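401aa long hypothetical glucose-1-phosphate thymidylyltransferase (Sulfolobus tokodaii, PDB 2GGO) probably catalyses steps in the synthesis of UDP-N-acetylglucosamine and UDP-N-acetylgalactosamine, transferring a nucleotidyl group from a nucleoside triphosphate to a sugar 1-phosphate with release of diphosphate. Local coordinates at residues 263-268 against 275-280; 221-226 against 244-249; 287-292 against 298-303. One frame throughout, in Å; residues are numbered along the deposited sequence.

Running from the N terminus, interaction 2 comes first: the chain leaves helix 212-225, crosses 17 residues of short strands and turns, and closes back on that helix at 244-249. Interaction 1 follows, closing a loop of six residues between 263-268 and 275-280, and interaction 3 closes one of five between 287-292 and 298-303. The three stand in series, with none nested or crossed. Interaction 2 ties the nucleotidyltransferase half to the beta-helix, while the other two join two faces across the inside of the beta-helix. Strands 245-247 and 263-265 are sheet neighbours, linking interactions 2 and 1; the hydroxyl of S275 is hydrogen-bonded to G290 O, linking interactions 1 and 3.

Interaction 1. Residues 263-268 against 275-280; sequences VYIGKG and SYLRPY
The interior of a left-handed parallel beta-helix, the fold of hexapeptide-repeat transferases, is where V263 and I265 meet L277. Each coil of this triangular prism has three faces, and here strand 263-265 on one face looks across the core at strand 276-277 on another face of the same coil. No hydrogen bond spans the gap; the two strands meet through aliphatic branches. L277 points inward, its CG anti to the carbonyl carbon (chi1 -50°), and from there the leucine fork sends CD1 to I265, whose chain is stretched out so that its CD1 lies 3.6 Å from CD1 of L277. The two chains come together at a slant. V263 meets the same methyl beside I265, its chain at roughly a right angle to that of L277, with V263 CG1 4.2 Å from L277 CD1. One methyl of L277 is thus touched by I265 and, more loosely, by V263. The other valine branch turns to the main chain: V263 CG2 sits 3.6 Å from the carbonyl oxygen R278 O. That oxygen accepts a hydrogen bond from the hydroxyl of T281; the valine methyl merely packs on it. The arginine itself leaves the core, its CG lying over the rim of one face of the Y276 ring while its guanidinium forms a salt bridge to E294. Around this core, strand 263-265 is hydrogen-bonded to strand 245-247 of the coil before and 281-283 of the coil after, I265 also touches I259 of strand 258-260, and the hydroxyl of Y280 reaches D224 on helix 212-225.

Interaction 2. Residues 221-226 against 244-249; sequences WALDNL and KVIIEE
K244 starts out with CG opposite its backbone N (chi1 -167°) and then bends at chi3 (-75°) and again at chi4, which curls the chain over to the end of helix 212-225; L223, with CG likewise anti to N, swings its fork from the helix toward the same strand. The ammonium NZ of K244 meets two successive helix carbonyls. NZ donates to L223 O at 3.0 Å, lying in the carbonyl plane with a C=O...N angle of 152°. Its second bond, from NZ to D224 O at 2.9 Å, comes from well above that carbonyl's plane. V227 O accepts a third bond from NZ, so carbonyls near the helix's C-terminal end grip the lysine, and their partial negative charge probably steadies it. The helix belongs to the nucleotidyltransferase half of the enzyme and strand 245-247 to the left-handed beta-helix, making this a joint between the two. Next to the polar grip, L223 and I246 pass one another in opposing senses, so that their methyls meet, L223 CD1 3.9 Å from I246 CD1. Both also touch Y264 of the next coil. The D224 carboxylate stays 5.6 Å from the lysine, measured from D224 OD1 to K244 NZ, and is hydrogen-bonded to the hydroxyl of Y280.

Interaction 3. Residues 287-292 against 298-303; sequences NKIGAS and SVIMEG
I289 and I300 meet end-on at their terminal methyls, the CD1 of I289 4.2 Å from the CD1 of I300. The second torsions differ: I300 runs out extended (chi2 168°), whereas I289 folds back at its own (chi2 -65°), and that fold puts its terminal methyl in front of the other. Alongside this pair, the side chain of N287 crosses to the turn that follows I300. Its CG stands 3.8 Å from M301 O and its amide lies beside the carbonyls of I300 and M301, with the CG2 methyl of I300 4.4 Å from CG of N287. Strand 288-291 is on one face of a beta-helix coil and strand 298-300 opens the next coil on another face, so the contact bridges the core where the chain steps up one turn. With an alanine in place of N287, a gap is likely to open beside the turn, and the M301 carbonyl would probably lose the polar group next to it. The backbone N of N287 donates to S269 OG, fixing the base of the side chain to the coil before. At the same corner G303 comes near, its CA 4.8 Å from CA of N287, and E302 turns away from N287 and forms a salt bridge with R21.

Interaction 1. Residues 263-268 against 275-280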
ATOM      1  N   VAL A 263      12.908   3.518  13.970  1.00 27.58           N
ATOM      2  CA  VAL A 263      11.581   3.698  14.475  1.00 26.44           C
ATOM      3  C   VAL A 263      11.067   5.045  14.069  1.00 26.76           C
ATOM      4  O   VAL A 263      11.760   6.058  14.190  1.00 26.38           O
ATOM      5  CB  VAL A 263      11.636   3.605  16.003  1.00 27.08           C
ATOM      6  CG1 VAL A 263      10.489   4.309  16.663  1.00 26.85           C
ATOM      7  CG2 VAL A 263      11.761   2.148  16.411  1.00 25.16           C
ATOM      8  N   TYR A 264       9.841   5.067  13.589  1.00 25.64           N
ATOM      9  CA  TYR A 264       9.168   6.296  13.243  1.00 26.20           C
ATOM     10  C   TYR A 264       8.080   6.581  14.277  1.00 26.76           C
ATOM     11  O   TYR A 264       7.123   5.774  14.435  1.00 27.20           O
ATOM     12  CB  TYR A 264       8.492   6.131  11.879  1.00 26.68           C
ATOM     13  CG  TYR A 264       7.825   7.393  11.400  1.00 27.77           C
ATOM     14  CD1 TYR A 264       8.585   8.415  10.846  1.00 24.53           C
ATOM     15  CD2 TYR A 264       6.451   7.590  11.522  1.00 26.42           C
ATOM     16  CE1 TYR A 264       8.022   9.537  10.394  1.00 27.42           C
ATOM     17  CE2 TYR A 264       5.875   8.797  11.091  1.00 28.64           C
ATOM     18  CZ  TYR A 264       6.682   9.736  10.512  1.00 28.69           C
ATOM     19  OH  TYR A 264       6.175  10.939  10.075  1.00 31.49           O
ATOM     20  N   ILE A 265       8.177   7.728  14.960  1.00 27.10           N
ATOM     21  CA  ILE A 265       7.149   8.122  15.929  1.00 26.82           C
ATOM     22  C   ILE A 265       6.311   9.312  15.456  1.00 27.96           C
ATOM     23  O   ILE A 265       6.735  10.437  15.569  1.00 28.66           O
ATOM     24  CB  ILE A 265       7.773   8.361  17.351  1.00 26.45           C
ATOM     25  CG1 ILE A 265       8.628   7.127  17.723  1.00 23.10           C
ATOM     26  CG2 ILE A 265       6.688   8.716  18.368  1.00 26.72           C
ATOM     27  CD1 ILE A 265       9.087   7.007  19.079  1.00 23.65           C
ATOM     28  N   GLY A 266       5.100   9.048  14.963  1.00 28.25           N
ATOM     29  CA  GLY A 266       4.267  10.105  14.347  1.00 29.15           C
ATOM     30  C   GLY A 266       3.903  11.236  15.289  1.00 30.11           C
ATOM     31  O   GLY A 266       4.019  11.110  16.483  1.00 31.07           O
ATOM     32  N   LYS A 267       3.406  12.346  14.760  1.00 31.61           N
ATOM     33  CA  LYS A 267       3.171  13.541  15.580  1.00 32.92           C
ATOM     34  C   LYS A 267       2.047  13.396  16.599  1.00 31.00           C
ATOM     35  O   LYS A 267       1.043  12.766  16.346  1.00 30.53           O
ATOM     36  CB  LYS A 267       2.977  14.799  14.698  1.00 33.61           C
ATOM     37  CG  LYS A 267       1.881  14.751  13.685  1.00 37.08           C
ATOM     38  CD  LYS A 267       1.886  16.064  12.803  1.00 37.62           C
ATOM     39  CE  LYS A 267       2.981  16.067  11.687  1.00 44.05           C
ATOM     40  NZ  LYS A 267       4.160  16.941  12.057  1.00 45.72           N
ATOM     41  N   GLY A 268       2.232  13.966  17.764  1.00 29.22           N
ATOM     42  CA  GLY A 268       1.187  13.885  18.739  1.00 28.60           C
ATOM     43  C   GLY A 268       1.183  12.543  19.459  1.00 28.05           C
ATOM     44  O   GLY A 268       0.307  12.289  20.258  1.00 28.90           O
ATOM     45  N   SER A 275       7.781   1.708  27.910  1.00 23.40           N
ATOM     46  CA  SER A 275       7.497   1.077  26.637  1.00 21.36           C
ATOM     47  C   SER A 275       8.767   0.563  25.956  1.00 22.78           C
ATOM     48  O   SER A 275       9.854   1.068  26.194  1.00 22.48           O
ATOM     49  CB  SER A 275       6.844   2.050  25.718  1.00 21.25           C
ATOM     50  OG  SER A 275       5.605   2.438  26.235  1.00 22.71           O
ATOM     51  N   TYR A 276       8.617  -0.359  25.025  1.00 21.30           N
ATOM     52  CA  TYR A 276       9.776  -0.880  24.298  1.00 22.97           C
ATOM     53  C   TYR A 276       9.452  -0.835  22.818  1.00 23.12           C
ATOM     54  O   TYR A 276       8.640  -1.592  22.374  1.00 20.47           O
ATOM     55  CB  TYR A 276      10.052  -2.329  24.708  1.00 22.32           C
ATOM     56  CG  TYR A 276      11.300  -3.064  24.153  1.00 22.98           C
ATOM     57  CD1 TYR A 276      12.329  -2.405  23.494  1.00 24.67           C
ATOM     58  CD2 TYR A 276      11.408  -4.452  24.285  1.00 25.18           C
ATOM     59  CE1 TYR A 276      13.444  -3.120  23.006  1.00 21.94           C
ATOM     60  CE2 TYR A 276      12.505  -5.167  23.786  1.00 22.58           C
ATOM     61  CZ  TYR A 276      13.517  -4.480  23.161  1.00 25.64           C
ATOM     62  OH  TYR A 276      14.608  -5.148  22.702  1.00 24.66           O
ATOM     63  N   LEU A 277      10.082   0.079  22.062  1.00 22.55           N
ATOM     64  CA  LEU A 277       9.882   0.101  20.604  1.00 21.81           C
ATOM     65  C   LEU A 277      11.048  -0.549  19.878  1.00 22.72           C
ATOM     66  O   LEU A 277      12.199  -0.169  20.064  1.00 22.75           O
ATOM     67  CB  LEU A 277       9.619   1.504  20.106  1.00 20.91           C
ATOM     68  CG  LEU A 277       8.538   2.298  20.845  1.00 21.98           C
ATOM     69  CD1 LEU A 277       8.433   3.663  20.238  1.00 21.89           C
ATOM     70  CD2 LEU A 277       7.160   1.578  20.806  1.00 22.51           C
ATOM     71  N   ARG A 278      10.775  -1.548  19.051  1.00 23.25           N
ATOM     72  CA  ARG A 278      11.830  -2.309  18.439  1.00 22.94           C
ATOM     73  C   ARG A 278      11.896  -1.956  16.970  1.00 23.40           C
ATOM     74  O   ARG A 278      10.966  -1.328  16.451  1.00 23.85           O
ATOM     75  CB  ARG A 278      11.611  -3.813  18.623  1.00 22.57           C
ATOM     76  CG  ARG A 278      11.997  -4.310  20.038  1.00 22.83           C
ATOM     77  CD  ARG A 278      11.397  -5.679  20.334  1.00 24.74           C
ATOM     78  NE  ARG A 278      12.021  -6.638  19.447  1.00 25.70           N
ATOM     79  CZ  ARG A 278      11.532  -7.849  19.169  1.00 30.24           C
ATOM     80  NH1 ARG A 278      10.357  -8.237  19.658  1.00 24.90           N
ATOM     81  NH2 ARG A 278      12.193  -8.655  18.360  1.00 27.18           N
ATOM     82  N   PRO A 279      12.973  -2.379  16.292  1.00 23.64           N
ATOM     83  CA  PRO A 279      13.162  -2.016  14.874  1.00 22.73           C
ATOM     84  C   PRO A 279      11.916  -2.174  14.000  1.00 22.81           C
ATOM     85  O   PRO A 279      11.216  -3.220  14.015  1.00 23.62           O
ATOM     86  CB  PRO A 279      14.272  -2.977  14.428  1.00 23.45           C
ATOM     87  CG  PRO A 279      15.156  -3.092  15.686  1.00 20.69           C
ATOM     88  CD  PRO A 279      14.111  -3.195  16.814  1.00 23.86           C
ATOM     89  N   TYR A 280      11.681  -1.147  13.211  1.00 23.75           N
ATOM     90  CA  TYR A 280      10.613  -1.059  12.204  1.00 24.32           C
ATOM     91  C   TYR A 280       9.260  -0.828  12.815  1.00 23.96           C
ATOM     92  O   TYR A 280       8.258  -1.182  12.242  1.00 23.97           O
ATOM     93  CB  TYR A 280      10.661  -2.201  11.183  1.00 26.67           C
ATOM     94  CG  TYR A 280      11.938  -2.106  10.398  1.00 30.31           C
ATOM     95  CD1 TYR A 280      12.146  -1.027   9.512  1.00 32.38           C
ATOM     96  CD2 TYR A 280      12.973  -3.034  10.591  1.00 32.13           C
ATOM     97  CE1 TYR A 280      13.350  -0.895   8.790  1.00 32.51           C
ATOM     98  CE2 TYR A 280      14.183  -2.918   9.884  1.00 32.28           C
ATOM     99  CZ  TYR A 280      14.359  -1.835   8.992  1.00 33.67           C
ATOM    100  OH  TYR A 280      15.547  -1.708   8.298  1.00 34.07           O
TER

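Interaction 2. Residues 221-226 against 244-249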
ATOM      1  N   TRP A 221      10.841   0.021   3.792  1.00 27.63           N
ATOM      2  CA  TRP A 221      11.665   0.764   2.815  1.00 29.25           C
ATOM      3  C   TRP A 221      11.743   2.279   3.084  1.00 28.80           C
ATOM      4  O   TRP A 221      12.817   2.870   3.197  1.00 30.28           O
ATOM      5  CB  TRP A 221      11.184   0.505   1.396  1.00 30.95           C
ATOM      6  CG  TRP A 221      12.220   1.006   0.428  1.00 33.64           C
ATOM      7  CD1 TRP A 221      13.307   0.316  -0.038  1.00 35.59           C
ATOM      8  CD2 TRP A 221      12.306   2.327  -0.133  1.00 34.42           C
ATOM      9  NE1 TRP A 221      14.050   1.124  -0.872  1.00 35.27           N
ATOM     10  CE2 TRP A 221      13.460   2.362  -0.941  1.00 35.05           C
ATOM     11  CE3 TRP A 221      11.507   3.474  -0.049  1.00 33.87           C
ATOM     12  CZ2 TRP A 221      13.823   3.506  -1.671  1.00 34.47           C
ATOM     13  CZ3 TRP A 221      11.866   4.588  -0.741  1.00 34.72           C
ATOM     14  CH2 TRP A 221      13.022   4.611  -1.546  1.00 35.02           C
ATOM     15  N   ALA A 222      10.599   2.919   3.176  1.00 28.01           N
ATOM     16  CA  ALA A 222      10.554   4.335   3.433  1.00 29.90           C
ATOM     17  C   ALA A 222      11.281   4.798   4.697  1.00 30.36           C
ATOM     18  O   ALA A 222      11.862   5.896   4.725  1.00 31.41           O
ATOM     19  CB  ALA A 222       9.070   4.815   3.448  1.00 29.79           C
ATOM     20  N   LEU A 223      11.166   4.006   5.768  1.00 30.59           N
ATOM     21  CA  LEU A 223      11.797   4.331   7.035  1.00 31.25           C
ATOM     22  C   LEU A 223      13.293   4.308   6.805  1.00 32.70           C
ATOM     23  O   LEU A 223      14.028   5.208   7.252  1.00 34.79           O
ATOM     24  CB  LEU A 223      11.369   3.334   8.145  1.00 30.33           C
ATOM     25  CG  LEU A 223      11.971   3.634   9.517  1.00 27.80           C
ATOM     26  CD1 LEU A 223      11.878   5.118   9.867  1.00 26.34           C
ATOM     27  CD2 LEU A 223      11.278   2.771  10.554  1.00 28.12           C
ATOM     28  N   ASP A 224      13.739   3.313   6.056  1.00 33.69           N
ATOM     29  CA  ASP A 224      15.159   3.221   5.767  1.00 34.99           C
ATOM     30  C   ASP A 224      15.653   4.390   4.910  1.00 35.93           C
ATOM     31  O   ASP A 224      16.688   5.000   5.209  1.00 36.09           O
ATOM     32  CB  ASP A 224      15.460   1.904   5.078  1.00 34.57           C
ATOM     33  CG  ASP A 224      15.475   0.738   6.041  1.00 33.96           C
ATOM     34  OD1 ASP A 224      15.746   0.935   7.243  1.00 30.57           O
ATOM     35  OD2 ASP A 224      15.244  -0.395   5.585  1.00 28.43           O
ATOM     36  N   ASN A 225      14.890   4.717   3.876  1.00 36.93           N
ATOM     37  CA  ASN A 225      15.411   5.515   2.783  1.00 37.88           C
ATOM     38  C   ASN A 225      14.969   6.949   2.739  1.00 38.89           C
ATOM     39  O   ASN A 225      15.761   7.806   2.342  1.00 39.31           O
ATOM     40  CB  ASN A 225      15.105   4.833   1.469  1.00 38.08           C
ATOM     41  CG  ASN A 225      15.941   3.602   1.258  1.00 40.39           C
ATOM     42  OD1 ASN A 225      15.552   2.478   1.612  1.00 41.40           O
ATOM     43  ND2 ASN A 225      17.123   3.800   0.690  1.00 45.05           N
ATOM     44  N   LEU A 226      13.734   7.245   3.144  1.00 38.58           N
ATOM     45  CA  LEU A 226      13.238   8.585   2.911  1.00 39.12           C
ATOM     46  C   LEU A 226      13.372   9.562   4.059  1.00 40.20           C
ATOM     47  O   LEU A 226      13.101  10.741   3.864  1.00 41.18           O
ATOM     48  CB  LEU A 226      11.797   8.569   2.392  1.00 38.99           C
ATOM     49  CG  LEU A 226      11.495   7.654   1.206  1.00 38.22           C
ATOM     50  CD1 LEU A 226       9.981   7.603   0.991  1.00 35.00           C
ATOM     51  CD2 LEU A 226      12.221   8.071  -0.088  1.00 35.36           C
ATOM     52  N   LYS A 244      18.403   4.777  14.264  1.00 36.05           N
ATOM     53  CA  LYS A 244      17.578   5.831  13.638  1.00 36.33           C
ATOM     54  C   LYS A 244      16.220   5.980  14.275  1.00 36.23           C
ATOM     55  O   LYS A 244      15.431   5.042  14.251  1.00 36.62           O
ATOM     56  CB  LYS A 244      17.354   5.542  12.159  1.00 36.79           C
ATOM     57  CG  LYS A 244      16.782   6.733  11.388  1.00 38.07           C
ATOM     58  CD  LYS A 244      16.154   6.319  10.079  1.00 37.92           C
ATOM     59  CE  LYS A 244      17.200   5.991   9.062  1.00 39.81           C
ATOM     60  NZ  LYS A 244      16.776   6.443   7.709  1.00 45.37           N
ATOM     61  N   VAL A 245      15.924   7.165  14.794  1.00 35.69           N
ATOM     62  CA  VAL A 245      14.624   7.409  15.369  1.00 35.42           C
ATOM     63  C   VAL A 245      14.036   8.737  14.934  1.00 35.40           C
ATOM     64  O   VAL A 245      14.618   9.777  15.190  1.00 36.66           O
ATOM     65  CB  VAL A 245      14.692   7.325  16.911  1.00 35.37           C
ATOM     66  CG1 VAL A 245      13.319   7.407  17.514  1.00 33.73           C
ATOM     67  CG2 VAL A 245      15.324   6.001  17.317  1.00 35.95           C
ATOM     68  N   ILE A 246      12.869   8.707  14.301  1.00 35.10           N
ATOM     69  CA  ILE A 246      12.173   9.944  13.938  1.00 35.15           C
ATOM     70  C   ILE A 246      11.126  10.238  15.000  1.00 35.30           C
ATOM     71  O   ILE A 246      10.152   9.496  15.167  1.00 35.02           O
ATOM     72  CB  ILE A 246      11.514   9.896  12.537  1.00 34.53           C
ATOM     73  CG1 ILE A 246      12.570   9.793  11.450  1.00 33.71           C
ATOM     74  CG2 ILE A 246      10.749  11.146  12.269  1.00 35.64           C
ATOM     75  CD1 ILE A 246      13.265   8.432  11.385  1.00 32.38           C
ATOM     76  N   ILE A 247      11.347  11.323  15.728  1.00 35.34           N
ATOM     77  CA  ILE A 247      10.373  11.787  16.686  1.00 35.03           C
ATOM     78  C   ILE A 247       9.787  13.100  16.166  1.00 36.20           C
ATOM     79  O   ILE A 247      10.506  14.100  16.000  1.00 36.21           O
ATOM     80  CB  ILE A 247      10.973  11.961  18.096  1.00 34.27           C
ATOM     81  CG1 ILE A 247      11.748  10.705  18.496  1.00 34.38           C
ATOM     82  CG2 ILE A 247       9.857  12.268  19.085  1.00 33.07           C
ATOM     83  CD1 ILE A 247      12.585  10.795  19.743  1.00 34.43           C
ATOM     84  N   GLU A 248       8.485  13.096  15.937  1.00 37.19           N
ATOM     85  CA  GLU A 248       7.804  14.219  15.332  1.00 39.20           C
ATOM     86  C   GLU A 248       7.241  15.156  16.356  1.00 40.14           C
ATOM     87  O   GLU A 248       7.222  14.861  17.550  1.00 40.68           O
ATOM     88  CB  GLU A 248       6.673  13.717  14.507  1.00 39.15           C
ATOM     89  CG  GLU A 248       7.140  12.814  13.477  1.00 42.67           C
ATOM     90  CD  GLU A 248       7.185  13.524  12.200  1.00 50.77           C
ATOM     91  OE1 GLU A 248       8.105  14.407  12.054  1.00 49.18           O
ATOM     92  OE2 GLU A 248       6.260  13.219  11.381  1.00 51.84           O
ATOM     93  N   GLU A 249       6.774  16.305  15.886  1.00 41.20           N
ATOM     94  CA  GLU A 249       6.410  17.355  16.791  1.00 42.50           C
ATOM     95  C   GLU A 249       5.200  16.964  17.581  1.00 40.57           C
ATOM     96  O   GLU A 249       4.329  16.263  17.093  1.00 40.33           O
ATOM     97  CB  GLU A 249       6.155  18.652  16.033  1.00 42.91           C
ATOM     98  CG  GLU A 249       5.232  18.504  14.836  1.00 46.53           C
ATOM     99  CD  GLU A 249       4.884  19.862  14.168  1.00 48.68           C
ATOM    100  OE1 GLU A 249       5.777  20.768  14.111  1.00 54.40           O
ATOM    101  OE2 GLU A 249       3.706  20.000  13.714  1.00 55.76           O
TER

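Interaction 3. Residues 287-292 against 298-303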
ATOM      1  N   ASN A 287      -0.442   8.268  18.262  1.00 28.19           N
ATOM      2  CA  ASN A 287      -0.621   6.915  18.725  1.00 26.26           C
ATOM      3  C   ASN A 287      -0.311   6.891  20.179  1.00 25.38           C
ATOM      4  O   ASN A 287       0.453   7.705  20.637  1.00 26.25           O
ATOM      5  CB  ASN A 287       0.302   5.970  17.979  1.00 25.91           C
ATOM      6  CG  ASN A 287      -0.040   5.857  16.538  1.00 22.04           C
ATOM      7  OD1 ASN A 287      -1.005   5.227  16.147  1.00 21.60           O
ATOM      8  ND2 ASN A 287       0.753   6.475  15.713  1.00 16.80           N
ATOM      9  N   LYS A 288      -0.999   6.038  20.922  1.00 23.55           N
ATOM     10  CA  LYS A 288      -0.631   5.801  22.303  1.00 22.23           C
ATOM     11  C   LYS A 288      -0.090   4.389  22.444  1.00 20.62           C
ATOM     12  O   LYS A 288      -0.744   3.417  21.993  1.00 19.06           O
ATOM     13  CB  LYS A 288      -1.761   6.109  23.294  1.00 23.81           C
ATOM     14  CG  LYS A 288      -1.323   5.864  24.814  1.00 24.53           C
ATOM     15  CD  LYS A 288      -1.754   6.993  25.746  1.00 28.16           C
ATOM     16  CE  LYS A 288      -1.086   6.996  27.116  1.00 27.66           C
ATOM     17  NZ  LYS A 288      -1.080   5.623  27.541  1.00 31.60           N
ATOM     18  N   ILE A 289       1.131   4.321  22.971  1.00 18.96           N
ATOM     19  CA  ILE A 289       1.881   3.096  23.292  1.00 19.79           C
ATOM     20  C   ILE A 289       2.261   3.265  24.760  1.00 20.07           C
ATOM     21  O   ILE A 289       3.132   4.114  25.077  1.00 23.06           O
ATOM     22  CB  ILE A 289       3.142   2.918  22.397  1.00 20.39           C
ATOM     23  CG1 ILE A 289       2.808   2.928  20.910  1.00 19.88           C
ATOM     24  CG2 ILE A 289       3.888   1.641  22.747  1.00 20.12           C
ATOM     25  CD1 ILE A 289       1.967   1.802  20.368  1.00 21.08           C
ATOM     26  N   GLY A 290       1.640   2.450  25.630  1.00 21.33           N
ATOM     27  CA  GLY A 290       1.684   2.524  27.135  1.00 18.70           C
ATOM     28  C   GLY A 290       2.679   1.656  27.834  1.00 18.95           C
ATOM     29  O   GLY A 290       3.564   1.106  27.201  1.00 21.18           O
ATOM     30  N   ALA A 291       2.526   1.492  29.139  1.00 18.12           N
ATOM     31  CA  ALA A 291       3.507   0.789  29.952  1.00 15.52           C
ATOM     32  C   ALA A 291       3.387  -0.678  29.704  1.00 17.08           C
ATOM     33  O   ALA A 291       2.250  -1.205  29.673  1.00 16.78           O
ATOM     34  CB  ALA A 291       3.305   1.097  31.411  1.00 15.34           C
ATOM     35  N   SER A 292       4.540  -1.346  29.637  1.00 17.94           N
ATOM     36  CA  SER A 292       4.623  -2.747  29.277  1.00 17.11           C
ATOM     37  C   SER A 292       4.025  -3.108  27.966  1.00 17.73           C
ATOM     38  O   SER A 292       3.439  -4.212  27.862  1.00 16.82           O
ATOM     39  CB  SER A 292       4.006  -3.657  30.344  1.00 15.54           C
ATOM     40  OG  SER A 292       4.523  -3.454  31.648  1.00 13.52           O
ATOM     41  N   SER A 298       5.860  -3.175  12.803  1.00 16.65           N
ATOM     42  CA  SER A 298       4.428  -3.011  12.505  1.00 14.48           C
ATOM     43  C   SER A 298       4.122  -1.583  12.173  1.00 14.92           C
ATOM     44  O   SER A 298       4.846  -0.688  12.555  1.00 16.54           O
ATOM     45  CB  SER A 298       3.559  -3.399  13.729  1.00 14.47           C
ATOM     46  OG  SER A 298       4.149  -4.501  14.365  1.00 15.87           O
ATOM     47  N   VAL A 299       2.988  -1.400  11.529  1.00 17.08           N
ATOM     48  CA  VAL A 299       2.501  -0.130  11.105  1.00 17.50           C
ATOM     49  C   VAL A 299       1.223   0.035  11.873  1.00 17.56           C
ATOM     50  O   VAL A 299       0.303  -0.802  11.787  1.00 18.87           O
ATOM     51  CB  VAL A 299       2.215  -0.145   9.584  1.00 16.89           C
ATOM     52  CG1 VAL A 299       1.810   1.242   9.110  1.00 18.32           C
ATOM     53  CG2 VAL A 299       3.510  -0.642   8.835  1.00 15.78           C
ATOM     54  N   ILE A 300       1.170   1.086  12.645  1.00 19.26           N
ATOM     55  CA  ILE A 300      -0.016   1.339  13.484  1.00 18.46           C
ATOM     56  C   ILE A 300      -0.468   2.748  13.071  1.00 19.34           C
ATOM     57  O   ILE A 300       0.245   3.717  13.230  1.00 19.07           O
ATOM     58  CB  ILE A 300       0.354   1.239  14.997  1.00 20.23           C
ATOM     59  CG1 ILE A 300       0.844  -0.191  15.370  1.00 18.77           C
ATOM     60  CG2 ILE A 300      -0.803   1.560  15.885  1.00  8.80           C
ATOM     61  CD1 ILE A 300       1.511  -0.270  16.792  1.00 18.06           C
ATOM     62  N   MET A 301      -1.651   2.803  12.471  1.00 20.37           N
ATOM     63  CA  MET A 301      -2.174   4.005  11.858  1.00 20.37           C
ATOM     64  C   MET A 301      -2.777   4.993  12.843  1.00 21.14           C
ATOM     65  O   MET A 301      -2.722   4.821  14.080  1.00 22.03           O
ATOM     66  CB  MET A 301      -3.122   3.618  10.708  1.00 19.46           C
ATOM     67  CG  MET A 301      -2.432   2.789   9.596  1.00 19.05           C
ATOM     68  SD  MET A 301      -3.475   2.127   8.291  1.00 21.74           S
ATOM     69  CE  MET A 301      -2.237   1.155   7.443  1.00 20.71           C
ATOM     70  N   GLU A 302      -3.369   6.037  12.281  1.00 21.18           N
ATOM     71  CA  GLU A 302      -3.679   7.302  12.972  1.00 22.66           C
ATOM     72  C   GLU A 302      -4.516   7.133  14.241  1.00 21.53           C
ATOM     73  O   GLU A 302      -5.617   6.600  14.161  1.00 23.81           O
ATOM     74  CB  GLU A 302      -4.493   8.206  12.018  1.00 21.29           C
ATOM     75  CG  GLU A 302      -3.799   8.568  10.708  1.00 29.82           C
ATOM     76  CD  GLU A 302      -4.068   7.609   9.545  1.00 35.31           C
ATOM     77  OE1 GLU A 302      -4.526   6.483   9.768  1.00 34.83           O
ATOM     78  OE2 GLU A 302      -3.810   7.989   8.371  1.00 40.20           O
ATOM     79  N   GLY A 303      -4.055   7.707  15.353  1.00 23.27           N
ATOM     80  CA  GLY A 303      -4.830   7.733  16.581  1.00 21.52           C
ATOM     81  C   GLY A 303      -5.121   6.370  17.213  1.00 21.98           C
ATOM     82  O   GLY A 303      -5.934   6.276  18.111  1.00 23.09           O
TER